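Local atomic coordinates of decapping and exoribonuclease protein 1 (Kluyveromyces lactis, PDB entry 4GPS), a protein that removes NAD caps and m7G caps from the 5' end of RNAs and degrades RNA as a 5'-3' exoribonuclease, using a divalent metal cation. Residues E88-I96 against L102-P110; K310-T318 against I346-N354. All coordinates share one frame; numbering follows the deposited sequence.

Contact 1 of 2, residues E88-I96 against L102-P110; sequences EVHNCSYII and LWNEASRKP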
# COMPACT_ATOMS: atom_id res chain seq x y z
N GLU A 88 -3.50 -11.55 8.67
CA GLU A 88 -4.70 -11.44 7.86
C GLU A 88 -5.83 -11.93 8.76
O GLU A 88 -5.76 -13.03 9.27
CB GLU A 88 -4.64 -12.34 6.64
CG GLU A 88 -5.96 -12.25 5.87
CD GLU A 88 -5.97 -13.00 4.56
OE1 GLU A 88 -6.41 -14.15 4.52
OE2 GLU A 88 -5.51 -12.43 3.57
N VAL A 89 -6.86 -11.13 8.96
CA VAL A 89 -7.97 -11.54 9.81
C VAL A 89 -9.21 -11.96 9.00
O VAL A 89 -10.05 -12.68 9.49
CB VAL A 89 -8.34 -10.43 10.84
CG1 VAL A 89 -7.13 -10.13 11.76
CG2 VAL A 89 -8.76 -9.16 10.11
N HIS A 90 -9.34 -11.49 7.76
CA HIS A 90 -10.46 -11.87 6.88
C HIS A 90 -9.98 -11.62 5.46
O HIS A 90 -8.98 -10.94 5.25
CB HIS A 90 -11.68 -10.97 7.11
CG HIS A 90 -12.40 -11.22 8.40
ND1 HIS A 90 -13.22 -12.31 8.59
CD2 HIS A 90 -12.42 -10.52 9.56
CE1 HIS A 90 -13.71 -12.27 9.82
NE2 HIS A 90 -13.24 -11.19 10.42
N ASN A 91 -10.69 -12.20 4.49
CA ASN A 91 -10.41 -11.93 3.11
C ASN A 91 -11.75 -12.09 2.41
O ASN A 91 -12.67 -12.65 2.98
CB ASN A 91 -9.35 -12.87 2.53
CG ASN A 91 -9.74 -14.30 2.62
OD1 ASN A 91 -10.70 -14.74 2.00
ND2 ASN A 91 -8.98 -15.06 3.40
N CYS A 92 -11.88 -11.53 1.21
CA CYS A 92 -13.14 -11.67 0.50
C CYS A 92 -13.00 -11.30 -0.95
O CYS A 92 -12.17 -10.48 -1.32
CB CYS A 92 -14.23 -10.80 1.12
SG CYS A 92 -13.91 -9.05 1.01
N SER A 93 -13.80 -11.96 -1.78
CA SER A 93 -13.81 -11.67 -3.19
C SER A 93 -15.13 -10.95 -3.45
O SER A 93 -16.18 -11.29 -2.90
CB SER A 93 -13.65 -12.94 -4.03
OG SER A 93 -14.43 -13.99 -3.52
N TYR A 94 -15.04 -9.91 -4.24
CA TYR A 94 -16.19 -9.11 -4.55
C TYR A 94 -16.52 -9.30 -6.03
O TYR A 94 -15.77 -8.85 -6.89
CB TYR A 94 -15.85 -7.65 -4.21
CG TYR A 94 -16.82 -6.62 -4.74
CD1 TYR A 94 -18.18 -6.91 -4.88
CD2 TYR A 94 -16.38 -5.34 -5.07
CE1 TYR A 94 -19.08 -5.95 -5.33
CE2 TYR A 94 -17.27 -4.37 -5.52
CZ TYR A 94 -18.62 -4.69 -5.64
OH TYR A 94 -19.51 -3.72 -6.02
N ILE A 95 -17.63 -10.00 -6.30
CA ILE A 95 -18.07 -10.24 -7.69
C ILE A 95 -18.91 -9.00 -8.04
O ILE A 95 -20.04 -8.88 -7.58
CB ILE A 95 -18.98 -11.51 -7.80
CG1 ILE A 95 -18.75 -12.46 -6.61
CG2 ILE A 95 -18.72 -12.23 -9.14
CD1 ILE A 95 -17.36 -13.04 -6.53
N ILE A 96 -18.37 -8.09 -8.84
CA ILE A 96 -19.09 -6.85 -9.14
C ILE A 96 -20.51 -6.93 -9.69
O ILE A 96 -21.35 -6.09 -9.34
CB ILE A 96 -18.30 -5.93 -10.09
CG1 ILE A 96 -16.86 -5.74 -9.60
CG2 ILE A 96 -18.99 -4.58 -10.18
CD1 ILE A 96 -15.92 -6.86 -10.03
N LEU A 102 -17.94 -12.58 -1.09
CA LEU A 102 -17.83 -13.94 -0.58
C LEU A 102 -16.69 -13.87 0.43
O LEU A 102 -15.55 -13.56 0.06
CB LEU A 102 -17.51 -14.92 -1.70
CG LEU A 102 -18.54 -14.90 -2.82
CD1 LEU A 102 -18.15 -15.89 -3.90
CD2 LEU A 102 -19.91 -15.23 -2.26
N TRP A 103 -16.97 -14.17 1.68
CA TRP A 103 -15.95 -14.10 2.70
C TRP A 103 -15.17 -15.37 2.97
O TRP A 103 -15.69 -16.48 2.89
CB TRP A 103 -16.54 -13.65 4.05
CG TRP A 103 -17.09 -12.27 4.03
CD1 TRP A 103 -18.34 -11.89 3.65
CD2 TRP A 103 -16.38 -11.06 4.36
NE1 TRP A 103 -18.45 -10.52 3.72
CE2 TRP A 103 -17.27 -9.99 4.16
CE3 TRP A 103 -15.08 -10.79 4.81
CZ2 TRP A 103 -16.89 -8.66 4.38
CZ3 TRP A 103 -14.71 -9.49 5.03
CH2 TRP A 103 -15.62 -8.43 4.82
N ASN A 104 -13.89 -15.17 3.30
CA ASN A 104 -12.98 -16.22 3.70
C ASN A 104 -13.02 -17.55 2.94
O ASN A 104 -12.65 -17.59 1.77
CB ASN A 104 -13.16 -16.41 5.22
CG ASN A 104 -12.92 -15.11 5.98
OD1 ASN A 104 -11.88 -14.45 5.80
ND2 ASN A 104 -13.87 -14.71 6.82
N GLU A 105 -13.44 -18.62 3.60
CA GLU A 105 -13.49 -19.95 2.96
C GLU A 105 -14.38 -19.95 1.71
O GLU A 105 -14.31 -20.86 0.89
CB GLU A 105 -13.98 -21.02 3.95
CG GLU A 105 -15.30 -20.68 4.64
CD GLU A 105 -15.85 -21.82 5.51
OE1 GLU A 105 -16.75 -22.57 5.04
OE2 GLU A 105 -15.37 -21.98 6.66
N ALA A 106 -15.19 -18.91 1.55
CA ALA A 106 -16.07 -18.81 0.39
C ALA A 106 -15.47 -17.98 -0.73
O ALA A 106 -15.98 -18.02 -1.85
CB ALA A 106 -17.43 -18.22 0.80
N SER A 107 -14.41 -17.21 -0.44
CA SER A 107 -13.80 -16.36 -1.47
C SER A 107 -12.97 -17.15 -2.50
O SER A 107 -12.49 -18.27 -2.23
CB SER A 107 -12.92 -15.29 -0.83
OG SER A 107 -11.75 -15.87 -0.27
N ARG A 108 -12.84 -16.55 -3.67
CA ARG A 108 -12.06 -17.16 -4.75
C ARG A 108 -10.77 -16.36 -4.85
O ARG A 108 -10.79 -15.16 -5.13
CB ARG A 108 -12.82 -17.08 -6.09
CG ARG A 108 -14.19 -17.74 -6.04
CD ARG A 108 -15.10 -17.18 -7.11
NE ARG A 108 -16.50 -17.34 -6.76
CZ ARG A 108 -17.48 -16.56 -7.23
NH1 ARG A 108 -17.18 -15.57 -8.07
NH2 ARG A 108 -18.74 -16.76 -6.85
N LYS A 109 -9.65 -17.03 -4.62
CA LYS A 109 -8.35 -16.37 -4.65
C LYS A 109 -7.81 -16.36 -6.07
O LYS A 109 -7.71 -17.40 -6.70
CB LYS A 109 -7.37 -17.08 -3.72
CG LYS A 109 -8.02 -17.83 -2.54
CD LYS A 109 -8.44 -16.90 -1.42
CE LYS A 109 -8.69 -17.66 -0.12
NZ LYS A 109 -9.99 -18.40 -0.06
N PRO A 110 -7.45 -15.19 -6.60
CA PRO A 110 -6.91 -15.15 -7.97
C PRO A 110 -5.58 -15.93 -7.98
O PRO A 110 -4.68 -15.67 -7.18
CB PRO A 110 -6.69 -13.64 -8.24
CG PRO A 110 -7.58 -12.97 -7.25
CD PRO A 110 -7.47 -13.85 -6.00
O HOH W 1 -9.59 -18.06 3.10
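The side-chain amide of Asn104 uses both polar ends against strand 86-95: ND2 on the His90 ring, OD1 on the backbone N of Asn91. ND2 of Asn104 gives a nearly straight hydrogen bond (168°) to ND1 of His90, 3.1 Å away, and lies in the imidazole plane although ring and amide are turned modestly against each other. OD1 of Asn104 accepts from N of Asn91 at 2.9 Å, with the donor tilted out of the carbonyl plane, while the backbone N of Asn104 returns a bond to O of Asn91. These bonds extend the pairing of the hairpin formed by strands 86-95 and 100-103, in which Cys92 faces Trp103 as a non-hydrogen-bonded antiparallel pair and Ser93 pairs with Leu102 by two backbone bonds. On one side of the hairpin, SG of Cys92 stands over the six-membered ring of Trp103, 4.2 Å from its centroid, and CB of Cys92 makes a CH-pi contact over the same face, offset toward the rim. The Trp103 edge meets the His90 face in an offset edge-to-face pair with planes at 84°; Arg166 adds a cation-pi contact to the indole. On the other side, OG of Ser93 lies between its backbone N and carbonyl carbon (chi1 42°), where it accepts from N of Arg108 at 3.0 Å. Asn91 places OD1 2.7 Å from OG of Ser107 and donates through ND2 to OE1 of Glu88, 2.9 Å away. Replacing Asn104 with a leucine would probably leave His90 ND1 and the Asn91 N-H without their mates and free the imidazole to turn. The chemistry thus differs between the two sides: aromatic and sulfur contacts about Trp103, and amide and hydroxyl bonds that tie the turn after Trp103 back to strand 86-95.

Contact 2 of 2, residues K310-T318 against I346-N354; sequences KLLRMWIQT and IQDIYHKIN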
# COMPACT_ATOMS: atom_id res chain seq x y z
N LYS A 310 8.60 5.29 -6.53
CA LYS A 310 7.87 4.07 -6.82
C LYS A 310 8.42 2.88 -6.01
O LYS A 310 7.65 2.11 -5.42
CB LYS A 310 7.91 3.77 -8.33
CG LYS A 310 7.30 2.46 -8.69
CD LYS A 310 7.44 2.14 -10.18
CE LYS A 310 6.55 3.00 -11.05
NZ LYS A 310 6.73 2.60 -12.48
N LEU A 311 9.74 2.73 -5.97
CA LEU A 311 10.38 1.66 -5.21
C LEU A 311 10.04 1.79 -3.72
O LEU A 311 9.66 0.81 -3.08
CB LEU A 311 11.90 1.68 -5.41
CG LEU A 311 12.33 1.32 -6.84
CD1 LEU A 311 13.74 1.78 -7.06
CD2 LEU A 311 12.21 -0.20 -7.09
N LEU A 312 10.12 3.01 -3.17
CA LEU A 312 9.79 3.19 -1.76
C LEU A 312 8.32 2.85 -1.50
O LEU A 312 7.98 2.17 -0.53
CB LEU A 312 10.08 4.63 -1.32
CG LEU A 312 9.70 5.03 0.12
CD1 LEU A 312 10.54 4.18 1.10
CD2 LEU A 312 9.88 6.55 0.34
N ARG A 313 7.44 3.29 -2.40
CA ARG A 313 6.02 3.05 -2.24
C ARG A 313 5.75 1.55 -2.26
O ARG A 313 4.97 1.03 -1.47
CB ARG A 313 5.27 3.78 -3.37
CG ARG A 313 3.93 4.35 -2.95
CD ARG A 313 3.30 5.24 -4.02
NE ARG A 313 2.18 5.98 -3.42
CZ ARG A 313 1.03 5.41 -3.13
NH1 ARG A 313 0.87 4.13 -3.40
NH2 ARG A 313 0.08 6.07 -2.50
N MET A 314 6.44 0.87 -3.16
CA MET A 314 6.34 -0.57 -3.37
C MET A 314 6.72 -1.26 -2.04
O MET A 314 6.03 -2.17 -1.54
CB MET A 314 7.35 -0.94 -4.46
CG MET A 314 7.03 -2.05 -5.34
SD MET A 314 8.18 -2.11 -6.75
CE MET A 314 7.39 -0.92 -7.90
N TRP A 315 7.86 -0.85 -1.49
CA TRP A 315 8.32 -1.39 -0.24
C TRP A 315 7.26 -1.15 0.85
O TRP A 315 6.91 -2.07 1.57
CB TRP A 315 9.63 -0.71 0.16
CG TRP A 315 10.11 -1.10 1.54
CD1 TRP A 315 10.76 -2.27 1.89
CD2 TRP A 315 9.91 -0.37 2.75
NE1 TRP A 315 10.96 -2.30 3.24
CE2 TRP A 315 10.45 -1.15 3.80
CE3 TRP A 315 9.33 0.87 3.05
CZ2 TRP A 315 10.43 -0.73 5.14
CZ3 TRP A 315 9.30 1.29 4.39
CH2 TRP A 315 9.84 0.49 5.41
N ILE A 316 6.75 0.09 0.98
CA ILE A 316 5.74 0.36 2.02
C ILE A 316 4.52 -0.51 1.78
O ILE A 316 3.94 -1.04 2.72
CB ILE A 316 5.26 1.79 2.01
CG1 ILE A 316 6.44 2.73 2.28
CG2 ILE A 316 4.14 1.97 3.04
CD1 ILE A 316 6.14 4.15 1.91
N GLN A 317 4.16 -0.65 0.51
CA GLN A 317 2.99 -1.44 0.13
C GLN A 317 3.05 -2.90 0.59
O GLN A 317 2.11 -3.40 1.20
CB GLN A 317 2.79 -1.36 -1.37
CG GLN A 317 1.78 -2.30 -1.92
CD GLN A 317 1.81 -2.37 -3.45
OE1 GLN A 317 1.20 -3.25 -4.04
NE2 GLN A 317 2.52 -1.44 -4.07
N THR A 318 4.15 -3.60 0.34
CA THR A 318 4.20 -4.98 0.77
C THR A 318 4.56 -5.09 2.23
O THR A 318 4.09 -6.00 2.93
CB THR A 318 5.15 -5.82 -0.09
OG1 THR A 318 6.41 -5.18 -0.19
CG2 THR A 318 4.56 -6.03 -1.49
N ILE A 346 10.30 -8.90 0.27
CA ILE A 346 10.38 -7.59 0.91
C ILE A 346 11.83 -7.18 1.17
O ILE A 346 12.22 -6.03 0.93
CB ILE A 346 9.58 -7.57 2.24
CG1 ILE A 346 9.53 -6.15 2.79
CG2 ILE A 346 10.23 -8.50 3.25
CD1 ILE A 346 8.89 -5.21 1.84
N GLN A 347 12.65 -8.12 1.65
CA GLN A 347 14.06 -7.85 1.91
C GLN A 347 14.77 -7.41 0.61
O GLN A 347 15.65 -6.55 0.64
CB GLN A 347 14.74 -9.11 2.48
CG GLN A 347 16.25 -9.00 2.63
CD GLN A 347 16.67 -7.88 3.59
OE1 GLN A 347 17.72 -7.23 3.39
NE2 GLN A 347 15.86 -7.65 4.65
N ASP A 348 14.36 -7.99 -0.52
CA ASP A 348 14.95 -7.63 -1.81
C ASP A 348 14.59 -6.18 -2.19
O ASP A 348 15.50 -5.40 -2.55
CB ASP A 348 14.50 -8.59 -2.93
CG ASP A 348 14.86 -10.05 -2.63
OD1 ASP A 348 16.04 -10.34 -2.32
OD2 ASP A 348 13.97 -10.93 -2.70
N ILE A 349 13.31 -5.79 -2.14
CA ILE A 349 12.99 -4.40 -2.49
C ILE A 349 13.72 -3.50 -1.51
O ILE A 349 14.24 -2.48 -1.90
CB ILE A 349 11.51 -4.03 -2.37
CG1 ILE A 349 10.68 -4.86 -3.31
CG2 ILE A 349 11.32 -2.56 -2.79
CD1 ILE A 349 11.01 -4.54 -4.78
N TYR A 350 13.77 -3.91 -0.25
CA TYR A 350 14.46 -3.13 0.79
C TYR A 350 15.92 -2.86 0.47
O TYR A 350 16.40 -1.73 0.54
CB TYR A 350 14.41 -3.85 2.14
CG TYR A 350 15.11 -3.06 3.20
CD1 TYR A 350 14.54 -1.89 3.70
CD2 TYR A 350 16.38 -3.42 3.65
CE1 TYR A 350 15.22 -1.08 4.62
CE2 TYR A 350 17.07 -2.62 4.58
CZ TYR A 350 16.48 -1.44 5.06
OH TYR A 350 17.12 -0.65 6.00
N HIS A 351 16.63 -3.93 0.15
CA HIS A 351 18.05 -3.85 -0.16
C HIS A 351 18.26 -2.95 -1.39
O HIS A 351 19.20 -2.18 -1.40
CB HIS A 351 18.64 -5.26 -0.40
CG HIS A 351 20.05 -5.25 -0.90
ND1 HIS A 351 21.12 -4.80 -0.13
CD2 HIS A 351 20.57 -5.54 -2.12
CE1 HIS A 351 22.22 -4.81 -0.86
NE2 HIS A 351 21.91 -5.25 -2.07
N LYS A 352 17.40 -3.04 -2.40
CA LYS A 352 17.56 -2.19 -3.58
C LYS A 352 17.49 -0.69 -3.18
O LYS A 352 18.22 0.13 -3.74
CB LYS A 352 16.49 -2.54 -4.64
CG LYS A 352 16.72 -1.99 -6.05
CD LYS A 352 15.79 -2.68 -7.05
CE LYS A 352 16.05 -2.26 -8.50
NZ LYS A 352 17.47 -2.51 -8.97
N ILE A 353 16.65 -0.34 -2.20
CA ILE A 353 16.54 1.07 -1.80
C ILE A 353 17.34 1.50 -0.57
O ILE A 353 17.34 2.68 -0.23
CB ILE A 353 15.05 1.53 -1.60
CG1 ILE A 353 14.39 0.76 -0.46
CG2 ILE A 353 14.24 1.28 -2.88
CD1 ILE A 353 12.95 1.17 -0.26
N ASN A 354 18.02 0.56 0.10
CA ASN A 354 18.83 0.92 1.29
C ASN A 354 20.16 0.15 1.34
O ASN A 354 20.19 -1.04 1.67
CB ASN A 354 18.03 0.66 2.58
CG ASN A 354 18.74 1.18 3.83
OD1 ASN A 354 18.77 2.38 4.11
ND2 ASN A 354 19.32 0.26 4.59
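Trp315 enters a hole formed by Ile346, Ile349, Tyr350 and Ile353, a knobs-into-holes contact between two nearly antiparallel helices of the PD-(D/E)XK nuclease fold. The axes of 310-318 and 346-353 approach to 9.5 Å with a signed crossing angle of -150°. Apolar contacts dominate. CB of Trp315 touches both CD1 of Ile353 and CG2 of Ile349, whereas CD1 of its indole meets CD1 of Ile346 at 3.5 Å. Farther along, CB of Leu311 touches CG2 of Ile353 at 3.5 Å, and Leu312 and Ile353 cross at about a right angle. SD of Met314 meets CD1 of Ile349, beside Leu326 of strand 325-331.

The aromatic contact is oblique: Trp315 and Tyr350 run side by side with their planes at 47°, and NE1 of Trp315 lies at the edge of the tyrosine ring. Trp315 reaches this place with CG anti to the backbone N (chi1 174°). Polar ends are satisfied outside the pair, NE1 of Trp315 by Thr79 and the Tyr350 hydroxyl by Val76 and Asn371. At the Ile346 end, OG1 of Thr318 sits 3.2 Å from CD1 of Ile346 and makes a weak hydrogen bond to O of Met314.

Along the chain the hairpin of contact 1 comes first and the helix pair of contact 2 follows, both in the RAI1-like PD-(D/E)XK nuclease region. Their centres lie 27 Å apart and their nearest atoms about 11 Å, so they do not touch. Contact 1 is a partly buried hairpin at the periphery, joined through strand 86-95 to strand 259-268, which pairs with 273-285, the strand carrying Glu280 and the metal ligand Asp282. Contact 2 is a buried helix pair nearer the chain centre. Its helix 305-319 carries Gln317, probably a substrate-binding residue, and passes close to the metal ligand Glu293 on strand 290-297. The paired strands 273-285 and 290-297 thus connect the two regions through the active site.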